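Local coordinates for initiator protein NS1 (Murine minute virus, PDB 4R94) that nicks viral DNA at the replication origin through its N-terminal metal-dependent nuclease domain and unwinds it with a helicase domain, initiating and directing parvoviral DNA replication, at residues R146-L157 with R174-L185. Numbering follows the deposited sequence.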
loop_
_atom_site.group_PDB
_atom_site.type_symbol
_atom_site.label_atom_id
_atom_site.label_comp_id
_atom_site.label_asym_id
_atom_site.label_seq_id
_atom_site.Cartn_x
_atom_site.Cartn_y
_atom_site.Cartn_z
ATOM N N ARG A 146 3.775 13.346 2.541
ATOM C CA ARG A 146 2.542 12.861 3.168
ATOM C C ARG A 146 1.352 13.730 2.789
ATOM O O ARG A 146 0.270 13.221 2.490
ATOM C CB ARG A 146 2.659 12.805 4.691
ATOM C CG ARG A 146 1.495 12.045 5.361
ATOM C CD ARG A 146 1.074 12.669 6.702
ATOM N NE ARG A 146 0.487 13.993 6.502
ATOM C CZ ARG A 146 -0.756 14.209 6.077
ATOM N NH1 ARG A 146 -1.554 13.186 5.804
ATOM N NH2 ARG A 146 -1.208 15.454 5.915
ATOM N N ARG A 147 1.544 15.043 2.798
ATOM C CA ARG A 147 0.446 15.941 2.451
ATOM C C ARG A 147 -0.024 15.764 1.005
ATOM O O ARG A 147 -1.226 15.673 0.748
ATOM C CB ARG A 147 0.850 17.395 2.690
ATOM C CG ARG A 147 -0.267 18.371 2.353
ATOM C CD ARG A 147 0.036 19.760 2.883
ATOM N NE ARG A 147 1.352 20.227 2.453
ATOM C CZ ARG A 147 1.595 20.786 1.271
ATOM N NH1 ARG A 147 0.611 20.945 0.397
ATOM N NH2 ARG A 147 2.821 21.184 0.963
ATOM N N GLN A 148 0.922 15.707 0.073
ATOM C CA GLN A 148 0.599 15.561 -1.343
ATOM C C GLN A 148 -0.091 14.235 -1.604
ATOM O O GLN A 148 -1.099 14.169 -2.326
ATOM C CB GLN A 148 1.856 15.663 -2.197
ATOM C CG GLN A 148 2.481 17.040 -2.164
ATOM C CD GLN A 148 1.557 18.084 -2.746
ATOM O OE1 GLN A 148 0.917 17.854 -3.772
ATOM N NE2 GLN A 148 1.470 19.234 -2.086
ATOM N N LEU A 149 0.459 13.181 -1.013
ATOM C CA LEU A 149 -0.136 11.865 -1.141
ATOM C C LEU A 149 -1.557 11.859 -0.601
ATOM O O LEU A 149 -2.423 11.232 -1.194
ATOM C CB LEU A 149 0.719 10.800 -0.424
ATOM C CG LEU A 149 2.005 10.394 -1.153
ATOM C CD1 LEU A 149 2.770 9.382 -0.294
ATOM C CD2 LEU A 149 1.762 9.846 -2.584
ATOM N N ASN A 150 -1.805 12.541 0.513
ATOM C CA ASN A 150 -3.151 12.554 1.077
ATOM C C ASN A 150 -4.098 13.340 0.179
ATOM O O ASN A 150 -5.268 12.982 0.057
ATOM C CB ASN A 150 -3.153 13.144 2.491
ATOM C CG ASN A 150 -4.234 12.546 3.379
ATOM O OD1 ASN A 150 -4.053 12.434 4.578
ATOM N ND2 ASN A 150 -5.347 12.142 2.790
ATOM N N VAL A 151 -3.598 14.388 -0.473
ATOM C CA VAL A 151 -4.435 15.103 -1.462
ATOM C C VAL A 151 -4.898 14.170 -2.573
ATOM O O VAL A 151 -6.100 14.070 -2.858
ATOM C CB VAL A 151 -3.692 16.296 -2.085
ATOM C CG1 VAL A 151 -4.499 16.860 -3.282
ATOM C CG2 VAL A 151 -3.467 17.366 -1.034
ATOM N N TYR A 152 -3.966 13.461 -3.197
ATOM C CA TYR A 152 -4.334 12.585 -4.308
ATOM C C TYR A 152 -5.161 11.385 -3.855
ATOM O O TYR A 152 -6.091 10.969 -4.554
ATOM C CB TYR A 152 -3.091 12.116 -5.062
ATOM C CG TYR A 152 -2.439 13.236 -5.850
ATOM C CD1 TYR A 152 -3.157 13.938 -6.823
ATOM C CD2 TYR A 152 -1.127 13.602 -5.603
ATOM C CE1 TYR A 152 -2.567 14.971 -7.534
ATOM C CE2 TYR A 152 -0.532 14.628 -6.304
ATOM C CZ TYR A 152 -1.250 15.308 -7.259
ATOM O OH TYR A 152 -0.641 16.334 -7.955
ATOM N N TRP A 153 -4.865 10.866 -2.661
ATOM C CA TRP A 153 -5.591 9.717 -2.130
ATOM C C TRP A 153 -7.052 10.086 -1.886
ATOM O O TRP A 153 -7.971 9.365 -2.303
ATOM C CB TRP A 153 -4.900 9.231 -0.837
ATOM C CG TRP A 153 -5.508 8.055 -0.117
ATOM C CD1 TRP A 153 -5.872 8.015 1.205
ATOM C CD2 TRP A 153 -5.738 6.732 -0.631
ATOM N NE1 TRP A 153 -6.326 6.757 1.543
ATOM C CE2 TRP A 153 -6.267 5.955 0.428
ATOM C CE3 TRP A 153 -5.563 6.129 -1.890
ATOM C CZ2 TRP A 153 -6.622 4.613 0.275
ATOM C CZ3 TRP A 153 -5.905 4.792 -2.037
ATOM C CH2 TRP A 153 -6.449 4.055 -0.972
ATOM N N SER A 154 -7.273 11.229 -1.247
ATOM C CA SER A 154 -8.641 11.653 -0.954
ATOM C C SER A 154 -9.374 11.927 -2.262
ATOM O O SER A 154 -10.540 11.562 -2.419
ATOM C CB SER A 154 -8.653 12.889 -0.053
ATOM O OG SER A 154 -7.998 13.990 -0.671
ATOM N N ARG A 155 -8.671 12.538 -3.211
ATOM C CA ARG A 155 -9.259 12.817 -4.514
ATOM C C ARG A 155 -9.692 11.556 -5.230
ATOM O O ARG A 155 -10.821 11.487 -5.743
ATOM C CB ARG A 155 -8.277 13.597 -5.386
ATOM C CG ARG A 155 -8.259 15.065 -5.032
ATOM C CD ARG A 155 -7.230 15.820 -5.822
ATOM N NE ARG A 155 -7.606 15.921 -7.232
ATOM C CZ ARG A 155 -6.852 16.492 -8.164
ATOM N NH1 ARG A 155 -5.685 17.026 -7.834
ATOM N NH2 ARG A 155 -7.270 16.532 -9.422
ATOM N N TRP A 156 -8.804 10.564 -5.278
ATOM C CA TRP A 156 -9.132 9.317 -5.968
ATOM C C TRP A 156 -10.207 8.514 -5.250
ATOM O O TRP A 156 -11.071 7.925 -5.895
ATOM C CB TRP A 156 -7.877 8.456 -6.151
ATOM C CG TRP A 156 -7.102 8.864 -7.348
ATOM C CD1 TRP A 156 -5.884 9.480 -7.371
ATOM C CD2 TRP A 156 -7.527 8.760 -8.715
ATOM N NE1 TRP A 156 -5.505 9.729 -8.667
ATOM C CE2 TRP A 156 -6.497 9.297 -9.514
ATOM C CE3 TRP A 156 -8.667 8.241 -9.339
ATOM C CZ2 TRP A 156 -6.573 9.340 -10.907
ATOM C CZ3 TRP A 156 -8.743 8.284 -10.729
ATOM C CH2 TRP A 156 -7.699 8.825 -11.492
ATOM N N LEU A 157 -10.168 8.475 -3.917
ATOM C CA LEU A 157 -11.210 7.773 -3.187
ATOM C C LEU A 157 -12.596 8.329 -3.488
ATOM O O LEU A 157 -13.545 7.573 -3.683
ATOM C CB LEU A 157 -10.956 7.831 -1.679
ATOM C CG LEU A 157 -9.812 6.955 -1.177
ATOM C CD1 LEU A 157 -9.625 7.191 0.313
ATOM C CD2 LEU A 157 -10.052 5.459 -1.435
ATOM N N ARG A 174 -14.269 14.147 1.007
ATOM C CA ARG A 174 -12.949 14.618 0.609
ATOM C C ARG A 174 -12.229 15.284 1.787
ATOM O O ARG A 174 -11.055 14.998 2.055
ATOM C CB ARG A 174 -13.089 15.583 -0.583
ATOM C CG ARG A 174 -11.823 16.326 -0.955
ATOM C CD ARG A 174 -10.896 15.480 -1.824
ATOM N NE ARG A 174 -9.559 16.050 -1.797
ATOM C CZ ARG A 174 -9.169 17.047 -2.580
ATOM N NH1 ARG A 174 -10.008 17.538 -3.483
ATOM N NH2 ARG A 174 -7.935 17.526 -2.485
ATOM N N GLU A 175 -12.930 16.143 2.530
ATOM C CA GLU A 175 -12.263 16.825 3.639
ATOM C C GLU A 175 -12.049 15.911 4.861
ATOM O O GLU A 175 -11.087 16.098 5.591
ATOM C CB GLU A 175 -13.010 18.109 4.037
ATOM C CG GLU A 175 -14.458 17.974 4.437
ATOM C CD GLU A 175 -15.125 19.338 4.636
ATOM O OE1 GLU A 175 -16.110 19.424 5.402
ATOM O OE2 GLU A 175 -14.656 20.326 4.024
ATOM N N ILE A 176 -12.914 14.917 5.066
ATOM C CA ILE A 176 -12.688 13.936 6.128
ATOM C C ILE A 176 -11.404 13.166 5.858
ATOM O O ILE A 176 -10.571 13.014 6.750
ATOM C CB ILE A 176 -13.854 12.945 6.266
ATOM C CG1 ILE A 176 -15.078 13.646 6.865
ATOM C CG2 ILE A 176 -13.461 11.766 7.151
ATOM C CD1 ILE A 176 -16.342 12.817 6.789
ATOM N N ALA A 177 -11.229 12.712 4.619
ATOM C CA ALA A 177 -10.058 11.899 4.287
ATOM C C ALA A 177 -8.754 12.681 4.465
ATOM O O ALA A 177 -7.712 12.099 4.787
ATOM C CB ALA A 177 -10.177 11.370 2.871
ATOM N N GLU A 178 -8.819 13.996 4.282
ATOM C CA GLU A 178 -7.641 14.842 4.466
ATOM C C GLU A 178 -7.408 15.241 5.919
ATOM O O GLU A 178 -6.298 15.112 6.440
ATOM C CB GLU A 178 -7.767 16.094 3.609
ATOM C CG GLU A 178 -7.851 15.792 2.139
ATOM C CD GLU A 178 -7.089 16.788 1.309
ATOM O OE1 GLU A 178 -6.541 17.750 1.891
ATOM O OE2 GLU A 178 -7.028 16.608 0.076
ATOM N N ASP A 179 -8.459 15.730 6.573
ATOM C CA ASP A 179 -8.362 16.205 7.952
ATOM C C ASP A 179 -7.972 15.087 8.905
ATOM O O ASP A 179 -7.212 15.300 9.854
ATOM C CB ASP A 179 -9.688 16.836 8.395
ATOM C CG ASP A 179 -9.963 18.153 7.702
ATOM O OD1 ASP A 179 -8.989 18.845 7.342
ATOM O OD2 ASP A 179 -11.152 18.496 7.505
ATOM N N ASN A 180 -8.473 13.886 8.640
ATOM C CA ASN A 180 -8.192 12.737 9.481
ATOM C C ASN A 180 -6.991 11.913 9.017
ATOM O O ASN A 180 -6.784 10.794 9.494
ATOM C CB ASN A 180 -9.416 11.835 9.572
ATOM C CG ASN A 180 -10.485 12.401 10.489
ATOM O OD1 ASN A 180 -10.423 12.235 11.704
ATOM N ND2 ASN A 180 -11.460 13.072 9.915
ATOM N N GLU A 181 -6.227 12.478 8.086
ATOM C CA GLU A 181 -4.959 11.914 7.641
ATOM C C GLU A 181 -5.062 10.447 7.266
ATOM O O GLU A 181 -4.480 9.577 7.930
ATOM C CB GLU A 181 -3.894 12.096 8.726
ATOM C CG GLU A 181 -3.559 13.551 8.984
ATOM C CD GLU A 181 -2.265 13.729 9.760
ATOM O OE1 GLU A 181 -1.821 12.783 10.448
ATOM O OE2 GLU A 181 -1.687 14.827 9.664
ATOM N N TRP A 182 -5.799 10.173 6.192
ATOM C CA TRP A 182 -5.914 8.807 5.709
ATOM C C TRP A 182 -4.649 8.352 4.968
ATOM O O TRP A 182 -4.594 7.221 4.480
ATOM C CB TRP A 182 -7.136 8.668 4.797
ATOM C CG TRP A 182 -8.446 8.695 5.547
ATOM C CD1 TRP A 182 -8.641 9.013 6.862
ATOM C CD2 TRP A 182 -9.738 8.377 5.018
ATOM N NE1 TRP A 182 -9.983 8.921 7.180
ATOM C CE2 TRP A 182 -10.674 8.532 6.062
ATOM C CE3 TRP A 182 -10.195 7.981 3.756
ATOM C CZ2 TRP A 182 -12.040 8.305 5.884
ATOM C CZ3 TRP A 182 -11.550 7.759 3.576
ATOM C CH2 TRP A 182 -12.455 7.920 4.637
ATOM N N VAL A 183 -3.657 9.238 4.853
ATOM C CA VAL A 183 -2.297 8.778 4.603
ATOM C C VAL A 183 -1.449 9.196 5.784
ATOM O O VAL A 183 -1.381 10.388 6.086
ATOM C CB VAL A 183 -1.671 9.364 3.331
ATOM C CG1 VAL A 183 -0.262 8.835 3.173
ATOM C CG2 VAL A 183 -2.520 9.017 2.087
ATOM N N THR A 184 -0.817 8.234 6.458
ATOM C CA THR A 184 0.056 8.563 7.585
ATOM C C THR A 184 1.527 8.413 7.190
ATOM O O THR A 184 1.859 7.665 6.271
ATOM C CB THR A 184 -0.232 7.683 8.815
ATOM O OG1 THR A 184 0.047 6.308 8.524
ATOM C CG2 THR A 184 -1.673 7.820 9.262
ATOM N N LEU A 185 2.393 9.124 7.913
ATOM C CA LEU A 185 3.839 9.086 7.722
ATOM C C LEU A 185 4.503 8.670 9.033
ATOM O O LEU A 185 4.169 9.209 10.087
ATOM C CB LEU A 185 4.342 10.461 7.278
ATOM C CG LEU A 185 5.848 10.711 7.343
ATOM C CD1 LEU A 185 6.575 9.983 6.220
ATOM C CD2 LEU A 185 6.102 12.220 7.318
HETATM O O HOH W 1 -3.909 15.746 5.154
HETATM O O HOH W 2 -3.345 16.685 2.371
#
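The carboxamide of Asn-150 plugs the bend between Ala-177 and Val-183, where helix 167-179 ends. ND2 donates to Ala-177 O at 3.1 Å, standing well above that carbonyl's plane, while OD1 takes a weak bond from Val-183 N, 3.2 Å away. Arg-146, one turn earlier, braces the same amide: its NH1 lies in the carbonyl plane of OD1, on a lone pair, and also reaches Val-183 O (2.8 Å). Bends at chi2 (-143°) and chi3 (67°) fold the arginine over the strand, its CG against Leu-185 CB, and Glu-181 lays a carboxylate, stacked with a modest tilt, over one guanidinium face, a long, purely electrostatic salt bridge.

A Schellman motif shapes the hollow: Glu-181, its C-prime residue with positive phi, bonds by N to Glu-178 O, and Trp-182 N bonds to Ala-177 O, which thus serves two donors. Strand 183-185 then joins the central antiparallel sheet beside strand 24-31, and helix 142-160 runs back alongside both the ended helix and the strand. The Thr-184 side chain lies about 8 Å from those of His-127 and His-129, which bind the magnesium ion, consistent with the HUH nuclease fold. CG2 of Val-183 is the bump, seated obliquely against CD1 of Trp-153 at 3.6 Å; NE1 of that indole bonds to Lys-31 O. Leu-157 wedges between the two tryptophans, CD1 above the Trp-153 face toward its rim, and at the edge of the Trp-182 ring.

Segments 146-157 and 174-179 run close to antiparallel (149°), and Ser-154 CB meets Ala-177 CB at 3.6 Å. Arg-174 gives NE to Ser-154 OG (2.8 Å) and NH2 to Glu-178 OE2, the latter a salt bridge. Arg-155 CG sits centrally over the Arg-174 guanidinium, 3.3 Å from CZ.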